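Local coordinates for uncharacterized protein (Nitrosospira multiformis, PDB 3P51) that is of unknown function but has a Bet v 1-like fold and probably binds a hydrophobic ligand, at residues A50-L53 and L59-L62; I72-D77 and T127-L132. One frame throughout, in Å; residues are numbered along the deposited sequence.

Interaction 1: A50-L53 and L59-L62; sequences ARRL and LDTL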
ATOM      1  N   ALA A  50       1.131  21.965  -4.378  1.00 31.71           N
ATOM      2  CA  ALA A  50       1.026  22.735  -5.612  1.00 33.34           C
ATOM      3  C   ALA A  50      -0.389  22.614  -6.127  1.00 29.87           C
ATOM      4  O   ALA A  50      -1.049  21.617  -5.855  1.00 31.76           O
ATOM      5  CB  ALA A  50       2.005  22.198  -6.656  1.00 28.03           C
ATOM      6  N   ARG A  51      -0.847  23.606  -6.892  1.00 31.22           N
ATOM      7  CA  ARG A  51      -2.187  23.563  -7.445  1.00 35.17           C
ATOM      8  C   ARG A  51      -2.182  23.935  -8.918  1.00 36.42           C
ATOM      9  O   ARG A  51      -1.229  24.511  -9.428  1.00 37.64           O
ATOM     10  CB  ARG A  51      -3.121  24.497  -6.675  1.00 29.98           C
ATOM     11  CG  ARG A  51      -2.976  24.380  -5.163  1.00 34.37           C
ATOM     12  CD  ARG A  51      -3.925  25.330  -4.452  1.00 34.95           C
ATOM     13  NE  ARG A  51      -5.262  24.755  -4.374  1.00 37.12           N
ATOM     14  CZ  ARG A  51      -6.324  25.380  -3.884  1.00 35.47           C
ATOM     15  NH1 ARG A  51      -6.212  26.625  -3.430  1.00 32.66           N
ATOM     16  NH2 ARG A  51      -7.494  24.753  -3.844  1.00 36.58           N
ATOM     17  N   ARG A  52      -3.257  23.597  -9.606  1.00 33.42           N
ATOM     18  CA  ARG A  52      -3.359  23.939 -11.008  1.00 38.92           C
ATOM     19  C   ARG A  52      -4.805  24.157 -11.354  1.00 36.25           C
ATOM     20  O   ARG A  52      -5.690  23.584 -10.720  1.00 37.29           O
ATOM     21  CB  ARG A  52      -2.771  22.830 -11.884  1.00 37.67           C
ATOM     22  CG  ARG A  52      -3.438  21.476 -11.715  1.00 37.51           C
ATOM     23  CD  ARG A  52      -2.694  20.364 -12.471  1.00 37.19           C
ATOM     24  NE  ARG A  52      -3.448  19.108 -12.442  1.00 36.29           N
ATOM     25  CZ  ARG A  52      -2.983  17.939 -12.868  1.00 37.30           C
ATOM     26  NH1 ARG A  52      -1.755  17.847 -13.358  1.00 33.72           N
ATOM     27  NH2 ARG A  52      -3.748  16.858 -12.799  1.00 39.04           N
ATOM     28  N   LEU A  53      -5.030  24.988 -12.364  1.00 36.03           N
ATOM     29  CA  LEU A  53      -6.342  25.165 -12.955  1.00 34.96           C
ATOM     30  C   LEU A  53      -6.301  24.711 -14.418  1.00 35.79           C
ATOM     31  O   LEU A  53      -5.505  25.219 -15.204  1.00 35.38           O
ATOM     32  CB  LEU A  53      -6.750  26.641 -12.874  1.00 30.77           C
ATOM     33  CG  LEU A  53      -8.164  26.933 -13.373  1.00 34.63           C
ATOM     34  CD1 LEU A  53      -9.176  26.463 -12.330  1.00 33.98           C
ATOM     35  CD2 LEU A  53      -8.331  28.418 -13.643  1.00 32.31           C
ATOM     36  N   LEU A  59      -9.949  22.856 -10.709  1.00 35.14           N
ATOM     37  CA  LEU A  59      -8.901  23.235  -9.761  1.00 34.67           C
ATOM     38  C   LEU A  59      -8.379  22.007  -8.997  1.00 37.14           C
ATOM     39  O   LEU A  59      -9.105  21.442  -8.177  1.00 38.66           O
ATOM     40  CB  LEU A  59      -9.433  24.281  -8.776  1.00 30.56           C
ATOM     41  CG  LEU A  59      -8.445  24.810  -7.724  1.00 33.69           C
ATOM     42  CD1 LEU A  59      -7.273  25.541  -8.379  1.00 31.89           C
ATOM     43  CD2 LEU A  59      -9.166  25.707  -6.712  1.00 31.20           C
ATOM     44  N   ASP A  60      -7.132  21.606  -9.264  1.00 39.70           N
ATOM     45  CA  ASP A  60      -6.490  20.447  -8.604  1.00 35.98           C
ATOM     46  C   ASP A  60      -5.412  20.873  -7.601  1.00 39.13           C
ATOM     47  O   ASP A  60      -4.677  21.832  -7.851  1.00 38.23           O
ATOM     48  CB  ASP A  60      -5.774  19.562  -9.637  1.00 32.91           C
ATOM     49  CG  ASP A  60      -6.723  18.826 -10.583  1.00 39.87           C
ATOM     50  OD1 ASP A  60      -7.922  18.666 -10.267  1.00 43.80           O
ATOM     51  OD2 ASP A  60      -6.247  18.379 -11.652  1.00 42.35           O
ATOM     52  N   THR A  61      -5.287  20.131  -6.499  1.00 34.03           N
ATOM     53  CA  THR A  61      -4.142  20.257  -5.590  1.00 28.02           C
ATOM     54  C   THR A  61      -3.353  18.946  -5.519  1.00 31.78           C
ATOM     55  O   THR A  61      -3.945  17.874  -5.394  1.00 31.07           O
ATOM     56  CB  THR A  61      -4.595  20.620  -4.170  1.00 33.22           C
ATOM     57  OG1 THR A  61      -5.322  21.851  -4.207  1.00 35.63           O
ATOM     58  CG2 THR A  61      -3.402  20.798  -3.260  1.00 29.49           C
ATOM     59  N   LEU A  62      -2.022  19.028  -5.609  1.00 31.39           N
ATOM     60  CA  LEU A  62      -1.167  17.847  -5.476  1.00 27.45           C
ATOM     61  C   LEU A  62      -1.125  17.438  -4.005  1.00 31.88           C
ATOM     62  O   LEU A  62      -0.693  18.220  -3.141  1.00 33.08           O
ATOM     63  CB  LEU A  62       0.253  18.158  -5.975  1.00 30.40           C
ATOM     64  CG  LEU A  62       1.287  17.032  -6.065  1.00 30.01           C
ATOM     65  CD1 LEU A  62       0.812  15.919  -7.003  1.00 26.82           C
ATOM     66  CD2 LEU A  62       2.631  17.589  -6.539  1.00 29.15           C
TER
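R52 and D60 face each other as an antiparallel hydrogen-bonded pair. R52 N donates to D60 O at 2.9 Å, and D60 N returns a bond to R52 O at 2.8 Å. Next along, L62 N bonds to A50 O, nearly straight at 170°. The flanking pairs, R51 with T61 and L53 with L59, are non-hydrogen-bonded.

A salt bridge joins the side chains of the central pair. R52 grips D60 side-on: NE lies 3.0 Å from OD2 and NH2 lies 3.1 Å from the same oxygen. OD2 is close to the guanidinium plane and meets NE with its anti lone pair, but the carboxylate is turned well out of that plane. R52 NH1 goes to F24 O, and the F24 and Y74 rings add cation-pi contacts. A lysine in place of R52 offers a single nitrogen, and would probably leave D60 OD2 with one bond at most and F24 O without its donor.

The two strands, 51-54 and 58-66, form a beta hairpin in the curved antiparallel sheet of the Bet v 1-like fold.

The face away from R52 and D60 carries R51, T61, L53 and L59. R51 bends at chi3 (82°), which brings NE to T61 OG1 at 2.9 Å, tilted 23° from the guanidinium plane. D77 OD2 forms a salt bridge with R51 NH2 and a hydrogen bond with T61 OG1.

L59 CD2 packs on the R51 guanidinium face, 3.5 Å from NH2. Apolar contact is slight: L53 CD1 approaches L59 CB at 4.2 Å.

Interaction 2: I72-D77 and T127-L132; sequences IMYSMD and TVYRSL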
ATOM      1  N   ILE A  72       1.366  10.117  -8.970  1.00 35.26           N
ATOM      2  CA  ILE A  72       0.911  11.468  -8.688  1.00 31.49           C
ATOM      3  C   ILE A  72      -0.514  11.368  -8.138  1.00 34.95           C
ATOM      4  O   ILE A  72      -1.364  10.749  -8.765  1.00 32.81           O
ATOM      5  CB  ILE A  72       0.858  12.298  -9.981  1.00 33.45           C
ATOM      6  CG1 ILE A  72       2.252  12.478 -10.576  1.00 39.41           C
ATOM      7  CG2 ILE A  72       0.189  13.646  -9.728  1.00 35.83           C
ATOM      8  CD1 ILE A  72       2.248  13.278 -11.870  1.00 42.56           C
HETATM    9  N   MSE A  73      -0.783  11.960  -6.976  1.00 32.64           N
HETATM   10  CA  MSE A  73      -2.142  11.944  -6.440  1.00 34.00           C
HETATM   11  C   MSE A  73      -2.600  13.358  -6.176  1.00 31.17           C
HETATM   12  O   MSE A  73      -1.832  14.181  -5.702  1.00 31.17           O
HETATM   13  CB  MSE A  73      -2.236  11.160  -5.136  1.00 33.97           C
HETATM   14  CG  MSE A  73      -1.869   9.694  -5.234  1.00 46.98           C
HETATM   15 SE   MSE A  73      -2.113   8.794  -3.497  1.00 56.97          SE
HETATM   16  CE  MSE A  73      -3.749   9.701  -2.985  1.00 24.32           C
ATOM     17  N   TYR A  74      -3.866  13.633  -6.446  1.00 33.27           N
ATOM     18  CA  TYR A  74      -4.358  14.990  -6.295  1.00 33.16           C
ATOM     19  C   TYR A  74      -5.819  15.000  -5.896  1.00 34.14           C
ATOM     20  O   TYR A  74      -6.562  14.052  -6.177  1.00 33.35           O
ATOM     21  CB  TYR A  74      -4.196  15.743  -7.618  1.00 35.50           C
ATOM     22  CG  TYR A  74      -4.884  15.047  -8.771  1.00 38.20           C
ATOM     23  CD1 TYR A  74      -6.201  15.345  -9.107  1.00 43.05           C
ATOM     24  CD2 TYR A  74      -4.220  14.076  -9.515  1.00 36.69           C
ATOM     25  CE1 TYR A  74      -6.842  14.693 -10.160  1.00 45.17           C
ATOM     26  CE2 TYR A  74      -4.847  13.429 -10.564  1.00 36.82           C
ATOM     27  CZ  TYR A  74      -6.151  13.737 -10.880  1.00 41.41           C
ATOM     28  OH  TYR A  74      -6.769  13.084 -11.920  1.00 44.91           O
ATOM     29  N   SER A  75      -6.234  16.088  -5.252  1.00 34.55           N
ATOM     30  CA  SER A  75      -7.646  16.336  -5.012  1.00 33.69           C
ATOM     31  C   SER A  75      -8.164  17.233  -6.122  1.00 36.49           C
ATOM     32  O   SER A  75      -7.459  18.130  -6.582  1.00 35.50           O
ATOM     33  CB  SER A  75      -7.853  17.022  -3.658  1.00 37.54           C
ATOM     34  OG  SER A  75      -7.150  18.256  -3.580  1.00 37.49           O
HETATM   35  N   MSE A  76      -9.389  16.979  -6.567  1.00 37.98           N
HETATM   36  CA  MSE A  76     -10.075  17.932  -7.427  1.00 35.98           C
HETATM   37  C   MSE A  76     -10.941  18.837  -6.551  1.00 37.17           C
HETATM   38  O   MSE A  76     -11.979  18.415  -6.043  1.00 39.40           O
HETATM   39  CB  MSE A  76     -10.947  17.217  -8.454  1.00 34.83           C
HETATM   40  CG  MSE A  76     -11.504  18.158  -9.496  1.00 37.01           C
HETATM   41 SE   MSE A  76     -13.167  17.478 -10.264  1.00 52.56          SE
HETATM   42  CE  MSE A  76     -12.391  15.917 -11.164  1.00 43.14           C
ATOM     43  N   ASP A  77     -10.510  20.082  -6.380  1.00 36.55           N
ATOM     44  CA  ASP A  77     -11.176  21.015  -5.474  1.00 33.88           C
ATOM     45  C   ASP A  77     -12.372  21.729  -6.124  1.00 36.61           C
ATOM     46  O   ASP A  77     -13.336  22.098  -5.449  1.00 34.05           O
ATOM     47  CB  ASP A  77     -10.163  22.039  -4.953  1.00 36.50           C
ATOM     48  CG  ASP A  77      -8.860  21.388  -4.464  1.00 41.42           C
ATOM     49  OD1 ASP A  77      -8.911  20.279  -3.887  1.00 39.59           O
ATOM     50  OD2 ASP A  77      -7.784  21.996  -4.655  1.00 39.89           O
ATOM     51  N   THR A 127     -15.105   8.861 -19.143  1.00 47.59           N
ATOM     52  CA  THR A 127     -14.885   9.500 -20.430  1.00 47.20           C
ATOM     53  C   THR A 127     -13.650  10.386 -20.410  1.00 46.28           C
ATOM     54  O   THR A 127     -12.829  10.336 -21.323  1.00 45.03           O
ATOM     55  CB  THR A 127     -16.114  10.314 -20.862  1.00 47.99           C
ATOM     56  OG1 THR A 127     -17.158   9.412 -21.246  1.00 48.53           O
ATOM     57  CG2 THR A 127     -15.772  11.225 -22.036  1.00 48.04           C
ATOM     58  N   VAL A 128     -13.524  11.200 -19.367  1.00 44.41           N
ATOM     59  CA  VAL A 128     -12.344  12.040 -19.191  1.00 37.88           C
ATOM     60  C   VAL A 128     -11.054  11.215 -19.121  1.00 39.64           C
ATOM     61  O   VAL A 128     -10.128  11.422 -19.911  1.00 39.53           O
ATOM     62  CB  VAL A 128     -12.480  12.937 -17.941  1.00 37.34           C
ATOM     63  CG1 VAL A 128     -11.113  13.471 -17.498  1.00 35.16           C
ATOM     64  CG2 VAL A 128     -13.463  14.086 -18.219  1.00 39.53           C
ATOM     65  N   TYR A 129     -10.986  10.274 -18.184  1.00 36.29           N
ATOM     66  CA  TYR A 129      -9.773   9.467 -18.051  1.00 40.27           C
ATOM     67  C   TYR A 129      -9.414   8.675 -19.306  1.00 40.69           C
ATOM     68  O   TYR A 129      -8.249   8.551 -19.637  1.00 44.46           O
ATOM     69  CB  TYR A 129      -9.855   8.558 -16.828  1.00 43.32           C
ATOM     70  CG  TYR A 129      -9.692   9.339 -15.550  1.00 44.22           C
ATOM     71  CD1 TYR A 129      -8.777  10.380 -15.477  1.00 41.00           C
ATOM     72  CD2 TYR A 129     -10.474   9.073 -14.436  1.00 51.43           C
ATOM     73  CE1 TYR A 129      -8.623  11.119 -14.315  1.00 42.74           C
ATOM     74  CE2 TYR A 129     -10.324   9.803 -13.269  1.00 53.16           C
ATOM     75  CZ  TYR A 129      -9.398  10.824 -13.216  1.00 47.49           C
ATOM     76  OH  TYR A 129      -9.240  11.558 -12.062  1.00 48.69           O
ATOM     77  N   ARG A 130     -10.408   8.155 -20.015  1.00 39.35           N
ATOM     78  CA  ARG A 130     -10.116   7.384 -21.218  1.00 39.04           C
ATOM     79  C   ARG A 130      -9.509   8.279 -22.295  1.00 38.57           C
ATOM     80  O   ARG A 130      -8.618   7.865 -23.028  1.00 36.31           O
ATOM     81  CB  ARG A 130     -11.371   6.658 -21.715  1.00 41.14           C
ATOM     82  CG  ARG A 130     -11.725   5.464 -20.846  1.00 44.35           C
ATOM     83  CD  ARG A 130     -13.170   5.028 -20.982  1.00 48.23           C
ATOM     84  NE  ARG A 130     -13.505   4.007 -19.984  1.00 50.80           N
ATOM     85  CZ  ARG A 130     -14.727   3.514 -19.804  1.00 55.51           C
ATOM     86  NH1 ARG A 130     -15.741   3.956 -20.554  1.00 52.39           N
ATOM     87  NH2 ARG A 130     -14.942   2.587 -18.872  1.00 52.99           N
ATOM     88  N   SER A 131      -9.975   9.520 -22.364  1.00 38.25           N
ATOM     89  CA  SER A 131      -9.427  10.480 -23.318  1.00 42.03           C
ATOM     90  C   SER A 131      -7.994  10.869 -22.981  1.00 43.38           C
ATOM     91  O   SER A 131      -7.138  10.914 -23.858  1.00 47.03           O
ATOM     92  CB  SER A 131     -10.302  11.736 -23.392  1.00 44.51           C
ATOM     93  OG  SER A 131      -9.632  12.761 -24.107  1.00 45.41           O
ATOM     94  N   LEU A 132      -7.733  11.158 -21.709  1.00 42.64           N
ATOM     95  CA  LEU A 132      -6.385  11.512 -21.275  1.00 42.29           C
ATOM     96  C   LEU A 132      -5.403  10.370 -21.556  1.00 42.95           C
ATOM     97  O   LEU A 132      -4.317  10.583 -22.098  1.00 39.71           O
ATOM     98  CB  LEU A 132      -6.368  11.864 -19.784  1.00 42.30           C
ATOM     99  CG  LEU A 132      -7.254  13.029 -19.316  1.00 39.15           C
ATOM    100  CD1 LEU A 132      -7.233  13.143 -17.801  1.00 34.89           C
ATOM    101  CD2 LEU A 132      -6.826  14.340 -19.947  1.00 37.87           C
TER
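Y74 and Y129 carry this contact, and they meet through their hydroxyl ends. Y74 belongs to strand 71-78 and Y129 to helix 120-139. Their side chains come from opposite directions and bridge sheet and helix. Y74 OH lies 2.9 Å from Y129 OH, at hydrogen-bonding distance. Y74 OH sits at the edge of the Y129 ring, near its plane, and 3.6 Å from Y129 CE1. The rings themselves do not stack on each other.

Y74 points from its strand toward the helix. Its CG stands between the backbone N and the carbonyl carbon (chi1 56°), and the ring reaches inward from the sheet. W110 NE1 also bonds to Y74 OH. The ring has a cation-pi contact with R52, so the same tyrosine touches the hairpin next to its strand.

With CG beside the backbone N (chi1 -73°), the Y129 ring extends from the helix until its hydroxyl meets that of Y74. Y129 OH is hydrogen-bonded to Y91 OH, its stronger polar partner, and the W110 ring meets the Y129 ring with planes about 30° apart. V4 and N6 of strand 3-10 pack against Y129 as well.

Both tyrosines are buried. Their hydroxyls join a small polar network with Y91 and W110 in the interior of the chain. Only 76 Å² is buried between the two segments, so the link is narrow. A long C-terminal helix facing a curved antiparallel sheet is the hallmark of the Bet v 1-like helix-grip fold. In relatives the space between them holds the ligand, and this buried tyrosine pair probably lies in the corresponding region.

Interaction 2 is the deeper contact, with its centre about 4 Å from the centre of the chain; interaction 1 lies about 12 Å out and is partly buried. Both use the same sheet. Interaction 1 pairs neighbouring strands by backbone bonds and charged side chains. Interaction 2 joins strand to helix through two hydroxyls and buries far less surface. They touch directly, because strands 58-66 and 71-78 are adjacent. D77 is the residue of 72-77 that ties the two together on one face, and its backbone N lies 2.7 Å from L59 O, a probable hydrogen bond. On the other face, R52 and D60 lie against the Y74 ring, whose hydroxyl belongs to interaction 2.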